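Local coordinates for aluminum resistance protein (Clostridium novyi, PDB 3I16), which is probably a pyridoxal-5'-phosphate-dependent carbon-sulfur lyase of the methionine gamma-lyase family, thought to be involved in aluminium resistance, at residues I182-G187 and K228-V233; L46-A51 and G222-T227; V154-K157 and K161-L164. All coordinates share one frame; numbering follows the deposited sequence.

Contact 1: residues I182-G187 and K228-V233; sequences IQRSTG and KEPTDV. With PLP (pyridoxal-5'-phosphate), chain J.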
loop_
_atom_site.group_PDB
_atom_site.type_symbol
_atom_site.label_atom_id
_atom_site.label_comp_id
_atom_site.label_asym_id
_atom_site.label_seq_id
_atom_site.Cartn_x
_atom_site.Cartn_y
_atom_site.Cartn_z
ATOM N N ILE B 182 -14.005 3.850 33.682
ATOM C CA ILE B 182 -12.799 4.139 34.429
ATOM C C ILE B 182 -11.686 4.610 33.487
ATOM O O ILE B 182 -11.287 3.891 32.582
ATOM C CB ILE B 182 -12.286 2.838 35.064
ATOM C CG1 ILE B 182 -13.341 2.214 35.992
ATOM C CG2 ILE B 182 -11.001 3.070 35.781
ATOM C CD1 ILE B 182 -13.087 0.709 36.185
ATOM N N GLN B 183 -11.175 5.807 33.707
ATOM C CA GLN B 183 -10.097 6.322 32.871
ATOM C C GLN B 183 -8.767 6.061 33.552
ATOM O O GLN B 183 -8.548 6.533 34.651
ATOM C CB GLN B 183 -10.290 7.808 32.660
ATOM C CG GLN B 183 -9.341 8.412 31.642
ATOM C CD GLN B 183 -9.715 9.841 31.356
ATOM O OE1 GLN B 183 -10.810 10.123 30.831
ATOM N NE2 GLN B 183 -8.820 10.764 31.712
ATOM N N ARG B 184 -7.883 5.312 32.896
ATOM C CA ARG B 184 -6.585 4.984 33.478
ATOM C C ARG B 184 -5.641 6.191 33.511
ATOM O O ARG B 184 -5.100 6.545 34.573
ATOM C CB ARG B 184 -5.952 3.835 32.705
ATOM C CG ARG B 184 -4.641 3.380 33.260
ATOM C CD ARG B 184 -4.172 2.156 32.586
ATOM N NE ARG B 184 -2.906 1.675 33.142
ATOM C CZ ARG B 184 -2.312 0.551 32.753
ATOM N NH1 ARG B 184 -2.872 -0.228 31.834
ATOM N NH2 ARG B 184 -1.161 0.197 33.285
ATOM N N SER B 185 -5.454 6.815 32.351
ATOM C CA SER B 185 -4.567 7.975 32.200
ATOM C C SER B 185 -5.257 9.236 32.710
ATOM O O SER B 185 -6.482 9.322 32.713
ATOM C CB SER B 185 -4.182 8.136 30.725
ATOM O OG SER B 185 -3.309 9.226 30.527
ATOM N N THR B 186 -4.480 10.236 33.113
ATOM C CA THR B 186 -5.074 11.446 33.673
ATOM C C THR B 186 -5.617 12.444 32.669
ATOM O O THR B 186 -6.410 13.303 33.046
ATOM C CB THR B 186 -4.064 12.204 34.550
ATOM O OG1 THR B 186 -2.990 12.671 33.726
ATOM C CG2 THR B 186 -3.517 11.283 35.640
ATOM N N GLY B 187 -5.203 12.376 31.408
ATOM C CA GLY B 187 -5.650 13.384 30.441
ATOM C C GLY B 187 -5.026 14.728 30.796
ATOM O O GLY B 187 -3.890 14.775 31.298
ATOM N N LYS B 228 0.548 -6.654 34.290
ATOM C CA LYS B 228 -0.894 -6.858 34.174
ATOM C C LYS B 228 -1.567 -5.699 33.435
ATOM O O LYS B 228 -1.057 -4.578 33.395
ATOM C CB LYS B 228 -1.542 -6.968 35.562
ATOM C CG LYS B 228 -1.162 -8.204 36.345
ATOM C CD LYS B 228 -2.057 -8.374 37.568
ATOM C CE LYS B 228 -1.821 -9.712 38.233
ATOM N NZ LYS B 228 -0.408 -9.852 38.625
ATOM N N GLU B 229 -2.729 -5.987 32.869
ATOM C CA GLU B 229 -3.572 -4.978 32.222
ATOM C C GLU B 229 -4.907 -4.974 32.997
ATOM O O GLU B 229 -5.141 -5.839 33.856
ATOM C CB GLU B 229 -3.748 -5.302 30.750
ATOM C CG GLU B 229 -2.445 -5.174 29.926
ATOM C CD GLU B 229 -1.915 -3.746 29.812
ATOM O OE1 GLU B 229 -2.725 -2.801 29.833
ATOM O OE2 GLU B 229 -0.677 -3.570 29.661
ATOM N N PRO B 230 -5.787 -4.001 32.714
ATOM C CA PRO B 230 -7.027 -3.955 33.497
ATOM C C PRO B 230 -7.886 -5.202 33.344
ATOM O O PRO B 230 -8.644 -5.527 34.254
ATOM C CB PRO B 230 -7.747 -2.729 32.950
ATOM C CG PRO B 230 -6.658 -1.857 32.445
ATOM C CD PRO B 230 -5.631 -2.808 31.869
ATOM N N THR B 231 -7.753 -5.900 32.223
ATOM C CA THR B 231 -8.503 -7.122 31.975
ATOM C C THR B 231 -8.021 -8.281 32.875
ATOM O O THR B 231 -8.716 -9.278 33.013
ATOM C CB THR B 231 -8.407 -7.514 30.482
ATOM O OG1 THR B 231 -7.036 -7.427 30.072
ATOM C CG2 THR B 231 -9.237 -6.549 29.613
ATOM N N ASP B 232 -6.835 -8.154 33.466
ATOM C CA ASP B 232 -6.303 -9.145 34.387
ATOM C C ASP B 232 -6.829 -8.878 35.799
ATOM O O ASP B 232 -6.628 -9.707 36.679
ATOM C CB ASP B 232 -4.760 -9.132 34.390
ATOM C CG ASP B 232 -4.170 -9.526 33.062
ATOM O OD1 ASP B 232 -4.541 -10.607 32.574
ATOM O OD2 ASP B 232 -3.352 -8.758 32.492
ATOM N N VAL B 233 -7.473 -7.728 36.035
ATOM C CA VAL B 233 -8.030 -7.438 37.366
ATOM C C VAL B 233 -9.549 -7.198 37.343
ATOM O O VAL B 233 -10.089 -6.458 38.183
ATOM C CB VAL B 233 -7.241 -6.312 38.126
ATOM C CG1 VAL B 233 -5.814 -6.805 38.431
ATOM C CG2 VAL B 233 -7.207 -4.995 37.362
HETATM N N1 PLP J . -8.548 8.754 26.655
HETATM C C2 PLP J . -7.386 9.239 27.175
HETATM C C2A PLP J . -7.203 9.306 28.660
HETATM C C3 PLP J . -6.386 9.656 26.297
HETATM O O3 PLP J . -5.209 10.134 26.819
HETATM C C4 PLP J . -6.577 9.588 24.909
HETATM C C5 PLP J . -7.773 9.095 24.396
HETATM C C6 PLP J . -8.737 8.671 25.288
HETATM C C5A PLP J . -8.056 8.953 22.912
HETATM O O4P PLP J . -7.661 10.071 22.188
HETATM P P PLP J . -7.605 10.168 20.556
HETATM O O1P PLP J . -6.873 9.019 19.878
HETATM O O2P PLP J . -6.787 11.419 20.340
HETATM O O3P PLP J . -9.027 10.248 20.023
HETATM O O HOH W 1 -0.131 -2.300 32.132
#
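Arg184 reaches out fully extended, its CG anti to the backbone N (chi1 -177°), whereas Glu229 is bent at its second torsion (-67°), which swings the carboxylate round to the guanidinium. The two side chains cross at about a right angle, and Arg184 NH1 stands 3.3 Å from Glu229 OE1, a long salt bridge that is also a hydrogen bond, well bent at the hydrogen (137°). OE1 sits at the guanidinium edge, in its plane, but the nitrogen meets it from above the carboxylate plane: this is a single-oxygen contact rather than a flat two-pronged pair. CD of Pro230 packs 3.8 Å from the same NH1. At the guanidinium edge too lies a water, which accepts from Arg184 NH2 at 2.9 Å and lies 2.8 Å from the carbonyl O of Lys228.

Asn219 bridges the ion pair, its OD1 taking Arg184 NH1 and its ND2 serving Glu229 OE1, while Ser331 OG holds Arg184 NE and the backbone N of Phe224 bonds Glu229 OE2. Within 228-233, the backbone N of Glu229 meets the anti lone pair of Asp232 OD2 at 2.9 Å, pinning the start of the short 3-10 turn.

Segment 182-187 leaves the end of strand 177-183 in the large mixed sheet and passes the cofactor. Gln183 NE2 donates to Ser185 O at 2.9 Å, nearly in its own amide plane, and Tyr126 N fixes OE1; the amide CD of Gln183 then lies 3.7 Å from the C2A methyl of the pyridoxal phosphate. Arg184 thus extends from a chain lining the cofactor pocket to a buried carboxylate. With the arginine and two N-H donors beside it, Glu229 is probably kept ionised, and the buried charges would largely offset each other.

Contact 2: residues L46-A51 and G222-T227; sequences LKVLNA and GEFMDT
The Phe224 ring turns one edge to helix 17-54: Lys47 CE lies near the ring plane, 4.4 Å from CE1, while Val48 CG2 obliquely reaches the ring bond CE1-CZ, 3.7 Å from CE1 and 3.8 Å from CZ. The side chains of Val48 and Phe224 cross at about a right angle. Phe224 occupies the third position of a type II beta turn, Gly222 to Met225, where its positive phi (65°) is expected. Beyond the ring edge, Lys47 bends at its third torsion (70°), and NZ donates to the carbonyl O of Thr227 at 2.9 Å, coming from above the carbonyl plane rather than along a lone pair. Asn44 OD1 gives NZ a weak further bond. The ammonium is therefore bound to backbone oxygen, tying the helix to the loop after strand 214-218. On the same helix, Asn50 ND2 bonds Tyr13 OH of the third subunit, and Leu3 of that subunit packs on Thr227. Phe224 also touches Val85 of helix 73-86 and Ala297 of helix 287-318, whose Leu294 and Pro298 meet Val48.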
loop_
_atom_site.group_PDB
_atom_site.type_symbol
_atom_site.label_atom_id
_atom_site.label_comp_id
_atom_site.label_asym_id
_atom_site.label_seq_id
_atom_site.Cartn_x
_atom_site.Cartn_y
_atom_site.Cartn_z
ATOM N N LEU B 46 7.840 -11.406 26.588
ATOM C CA LEU B 46 7.545 -12.838 26.562
ATOM C C LEU B 46 6.035 -13.092 26.423
ATOM O O LEU B 46 5.618 -13.973 25.675
ATOM C CB LEU B 46 8.108 -13.500 27.816
ATOM C CG LEU B 46 7.875 -14.980 28.021
ATOM C CD1 LEU B 46 8.389 -15.822 26.832
ATOM C CD2 LEU B 46 8.538 -15.365 29.316
ATOM N N LYS B 47 5.236 -12.284 27.113
ATOM C CA LYS B 47 3.770 -12.352 27.029
ATOM C C LYS B 47 3.298 -12.181 25.578
ATOM O O LYS B 47 2.471 -12.965 25.070
ATOM C CB LYS B 47 3.146 -11.271 27.928
ATOM C CG LYS B 47 1.624 -11.171 27.861
ATOM C CD LYS B 47 1.027 -10.330 28.995
ATOM C CE LYS B 47 1.315 -8.852 28.910
ATOM N NZ LYS B 47 0.725 -8.155 30.073
ATOM N N VAL B 48 3.834 -11.175 24.902
ATOM C CA VAL B 48 3.459 -10.923 23.504
ATOM C C VAL B 48 3.973 -12.020 22.561
ATOM O O VAL B 48 3.233 -12.474 21.680
ATOM C CB VAL B 48 3.897 -9.514 23.028
ATOM C CG1 VAL B 48 3.612 -9.333 21.548
ATOM C CG2 VAL B 48 3.199 -8.406 23.864
ATOM N N LEU B 49 5.211 -12.474 22.762
ATOM C CA LEU B 49 5.784 -13.536 21.921
ATOM C C LEU B 49 4.917 -14.773 22.038
ATOM O O LEU B 49 4.582 -15.411 21.042
ATOM C CB LEU B 49 7.186 -13.893 22.364
ATOM C CG LEU B 49 7.895 -15.048 21.617
ATOM C CD1 LEU B 49 8.123 -14.758 20.106
ATOM C CD2 LEU B 49 9.219 -15.379 22.331
ATOM N N ASN B 50 4.561 -15.112 23.278
ATOM C CA ASN B 50 3.748 -16.286 23.528
ATOM C C ASN B 50 2.409 -16.231 22.804
ATOM O O ASN B 50 1.987 -17.231 22.219
ATOM C CB ASN B 50 3.521 -16.467 25.025
ATOM C CG ASN B 50 2.826 -17.760 25.335
ATOM O OD1 ASN B 50 1.662 -17.783 25.736
ATOM N ND2 ASN B 50 3.516 -18.854 25.103
ATOM N N ALA B 51 1.752 -15.065 22.834
ATOM C CA ALA B 51 0.459 -14.887 22.158
ATOM C C ALA B 51 0.599 -15.137 20.659
ATOM O O ALA B 51 -0.245 -15.808 20.057
ATOM C CB ALA B 51 -0.115 -13.501 22.449
ATOM N N GLY B 222 -1.554 3.317 28.877
ATOM C CA GLY B 222 -1.180 2.404 29.952
ATOM C C GLY B 222 -0.691 1.049 29.518
ATOM O O GLY B 222 -0.223 0.280 30.355
ATOM N N GLU B 223 -0.763 0.759 28.210
ATOM C CA GLU B 223 -0.386 -0.561 27.725
ATOM C C GLU B 223 1.085 -0.843 28.001
ATOM O O GLU B 223 1.949 0.006 27.769
ATOM C CB GLU B 223 -0.667 -0.731 26.226
ATOM C CG GLU B 223 -2.095 -0.458 25.798
ATOM C CD GLU B 223 -2.395 0.983 25.434
ATOM O OE1 GLU B 223 -1.534 1.873 25.628
ATOM O OE2 GLU B 223 -3.537 1.231 24.995
ATOM N N PHE B 224 1.341 -2.018 28.566
ATOM C CA PHE B 224 2.689 -2.483 28.913
ATOM C C PHE B 224 3.454 -1.687 30.009
ATOM O O PHE B 224 4.663 -1.848 30.174
ATOM C CB PHE B 224 3.513 -2.674 27.646
ATOM C CG PHE B 224 2.813 -3.539 26.616
ATOM C CD1 PHE B 224 2.500 -4.848 26.904
ATOM C CD2 PHE B 224 2.448 -3.025 25.394
ATOM C CE1 PHE B 224 1.842 -5.640 25.975
ATOM C CE2 PHE B 224 1.779 -3.809 24.462
ATOM C CZ PHE B 224 1.482 -5.119 24.753
HETATM N N MSE B 225 2.736 -0.900 30.803
HETATM C CA MSE B 225 3.349 -0.201 31.933
HETATM C C MSE B 225 3.574 -1.157 33.100
HETATM O O MSE B 225 4.434 -0.912 33.964
HETATM C CB MSE B 225 2.477 0.957 32.402
HETATM C CG MSE B 225 2.302 2.084 31.423
HETATM SE SE MSE B 225 3.926 3.082 31.033
HETATM C CE MSE B 225 4.602 1.985 29.604
ATOM N N ASP B 226 2.788 -2.229 33.137
ATOM C CA ASP B 226 2.868 -3.201 34.202
ATOM C C ASP B 226 2.787 -4.547 33.511
ATOM O O ASP B 226 2.572 -4.610 32.301
ATOM C CB ASP B 226 1.701 -2.987 35.190
ATOM C CG ASP B 226 1.844 -3.789 36.469
ATOM O OD1 ASP B 226 2.836 -3.608 37.185
ATOM O OD2 ASP B 226 0.973 -4.622 36.744
ATOM N N THR B 227 2.996 -5.620 34.267
ATOM C CA THR B 227 2.906 -6.962 33.733
ATOM C C THR B 227 1.434 -7.371 33.600
ATOM O O THR B 227 1.128 -8.339 32.895
ATOM C CB THR B 227 3.644 -7.990 34.604
ATOM O OG1 THR B 227 3.111 -7.942 35.924
ATOM C CG2 THR B 227 5.126 -7.676 34.664
HETATM O O HOH W 2 1.182 -5.660 30.035
#

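Contact 3: residues V154-K157 and K161-L164; sequences VDLK and KPNL. With EDO (1,2-ethanediol), chain N.
Lys157 and Asn163 touch through their aliphatic parts, CG of Lys157 lying 3.6 Å from CB of Asn163 as the two side chains cross at about a right angle. The lysine bends at its third torsion (-62°), and its methylenes lie over the returning chain; CG also comes within 3.3 Å of Lys161 O. That carbonyl is the hub of the turn: the backbone N of Lys157 donates to Lys161 O at 2.9 Å, almost straight at the hydrogen (175°), and closes a short loop. Leu156 brings its CD2 methyl to 3.7 Å from Lys161 O, and leucine and lysine thus flank the bonded carbonyl oxygen with apolar carbon from opposite sides.

The loop links strand 150-153, an outermost strand of the mixed sheet within this chain, to helix 164-173, a beta-alpha connection of the cofactor-binding fold. Asn163 is the N-cap of that helix. Its CG stands anti to the backbone N (chi1 -172°), and OD1 accepts from the backbone N of Glu166. One water joins the two sides of the loop, donating to Asp155 O at 2.7 Å and accepting from Asn163 N at 2.9 Å. A second water, held by Asn163 ND2, sits implausibly close to the same carbonyl, which makes that bond doubtful.

Val154 CG1 approaches Asn163 CB at 4.4 Å, and the valine side chain packs on Ile167 and Val170 of the new helix. On the neighbouring Asp155, OD1 accepts from Gln153 NE2. Lys161 carries its amine away from 154-157 to a 1,2-ethanediol, probably from the crystallisation liquor; NZ donates to its O2 at 2.7 Å, and Asp198 OD2 of helix 196-209 binds the same diol.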
loop_
_atom_site.group_PDB
_atom_site.type_symbol
_atom_site.label_atom_id
_atom_site.label_comp_id
_atom_site.label_asym_id
_atom_site.label_seq_id
_atom_site.Cartn_x
_atom_site.Cartn_y
_atom_site.Cartn_z
ATOM N N VAL B 154 -18.740 10.416 39.478
ATOM C CA VAL B 154 -18.223 10.439 40.818
ATOM C C VAL B 154 -16.759 10.858 40.664
ATOM O O VAL B 154 -15.996 10.257 39.897
ATOM C CB VAL B 154 -18.356 9.103 41.533
ATOM C CG1 VAL B 154 -17.562 9.135 42.845
ATOM C CG2 VAL B 154 -19.840 8.795 41.765
ATOM N N ASP B 155 -16.393 11.929 41.362
ATOM C CA ASP B 155 -15.039 12.459 41.285
ATOM C C ASP B 155 -14.068 11.646 42.129
ATOM O O ASP B 155 -14.461 10.927 43.051
ATOM C CB ASP B 155 -15.029 13.913 41.797
ATOM C CG ASP B 155 -15.807 14.872 40.891
ATOM O OD1 ASP B 155 -16.044 14.566 39.695
ATOM O OD2 ASP B 155 -16.164 15.959 41.370
ATOM N N LEU B 156 -12.789 11.762 41.793
ATOM C CA LEU B 156 -11.752 11.168 42.597
ATOM C C LEU B 156 -11.647 12.012 43.859
ATOM O O LEU B 156 -12.159 13.140 43.923
ATOM C CB LEU B 156 -10.425 11.172 41.878
ATOM C CG LEU B 156 -10.249 10.280 40.662
ATOM C CD1 LEU B 156 -8.876 10.595 40.082
ATOM C CD2 LEU B 156 -10.362 8.823 41.035
ATOM N N LYS B 157 -10.999 11.455 44.863
ATOM C CA LYS B 157 -10.847 12.141 46.125
ATOM C C LYS B 157 -9.779 13.225 45.968
ATOM O O LYS B 157 -9.040 13.225 44.995
ATOM C CB LYS B 157 -10.456 11.153 47.227
ATOM C CG LYS B 157 -11.444 10.010 47.396
ATOM C CD LYS B 157 -11.412 9.447 48.784
ATOM C CE LYS B 157 -10.095 8.854 49.180
ATOM N NZ LYS B 157 -9.984 8.858 50.687
ATOM N N LYS B 161 -7.190 9.489 44.734
ATOM C CA LYS B 161 -7.609 8.089 44.796
ATOM C C LYS B 161 -9.097 7.902 44.515
ATOM O O LYS B 161 -9.895 8.823 44.701
ATOM C CB LYS B 161 -7.294 7.506 46.180
ATOM C CG LYS B 161 -5.819 7.572 46.567
ATOM C CD LYS B 161 -4.933 6.702 45.672
ATOM C CE LYS B 161 -3.450 6.828 46.067
ATOM N NZ LYS B 161 -2.578 5.871 45.327
ATOM N N PRO B 162 -9.490 6.696 44.081
ATOM C CA PRO B 162 -10.928 6.459 43.852
ATOM C C PRO B 162 -11.740 6.611 45.124
ATOM O O PRO B 162 -11.272 6.197 46.194
ATOM C CB PRO B 162 -10.973 5.007 43.376
ATOM C CG PRO B 162 -9.599 4.748 42.798
ATOM C CD PRO B 162 -8.650 5.590 43.587
ATOM N N ASN B 163 -12.924 7.224 45.020
ATOM C CA ASN B 163 -13.802 7.398 46.163
ATOM C C ASN B 163 -14.786 6.227 46.175
ATOM O O ASN B 163 -15.941 6.341 45.743
ATOM C CB ASN B 163 -14.551 8.730 46.091
ATOM C CG ASN B 163 -15.323 9.024 47.364
ATOM O OD1 ASN B 163 -15.485 8.156 48.223
ATOM N ND2 ASN B 163 -15.808 10.253 47.494
ATOM N N LEU B 164 -14.315 5.108 46.713
ATOM C CA LEU B 164 -15.069 3.874 46.705
ATOM C C LEU B 164 -16.391 3.993 47.454
ATOM O O LEU B 164 -17.412 3.517 46.975
ATOM C CB LEU B 164 -14.223 2.720 47.251
ATOM C CG LEU B 164 -12.906 2.384 46.543
ATOM C CD1 LEU B 164 -12.202 1.218 47.271
ATOM C CD2 LEU B 164 -13.098 2.058 45.048
HETATM C C1 EDO N . -3.796 7.121 41.665
HETATM O O1 EDO N . -3.628 8.018 42.763
HETATM C C2 EDO N . -2.503 6.343 41.481
HETATM O O2 EDO N . -2.225 5.544 42.632
HETATM O O HOH W 3 -13.881 8.368 42.536
HETATM O O HOH W 4 -15.686 11.808 45.048
#

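How the contacts relate
From the N terminus, helix 17-54 supplies residues 46-51, and contact 2 closes only when the chain reaches 222-227, some 170 residues later. Contact 3 lies wholly within that span as a tight local loop between strand 150-153 and helix 164-173. Contact 1 opens next, at the end of strand 177-183, and closes at 228-233, so contacts 1 and 2 cross. Their second segments are consecutive, and the two contacts also meet where Arg184 NH2 packs on Met225 CB. Together they tie the long N-terminal helix to the end of strand 177-183, beside the cofactor. Contact 3 stands apart, its centre about 28 Å from that of contact 2.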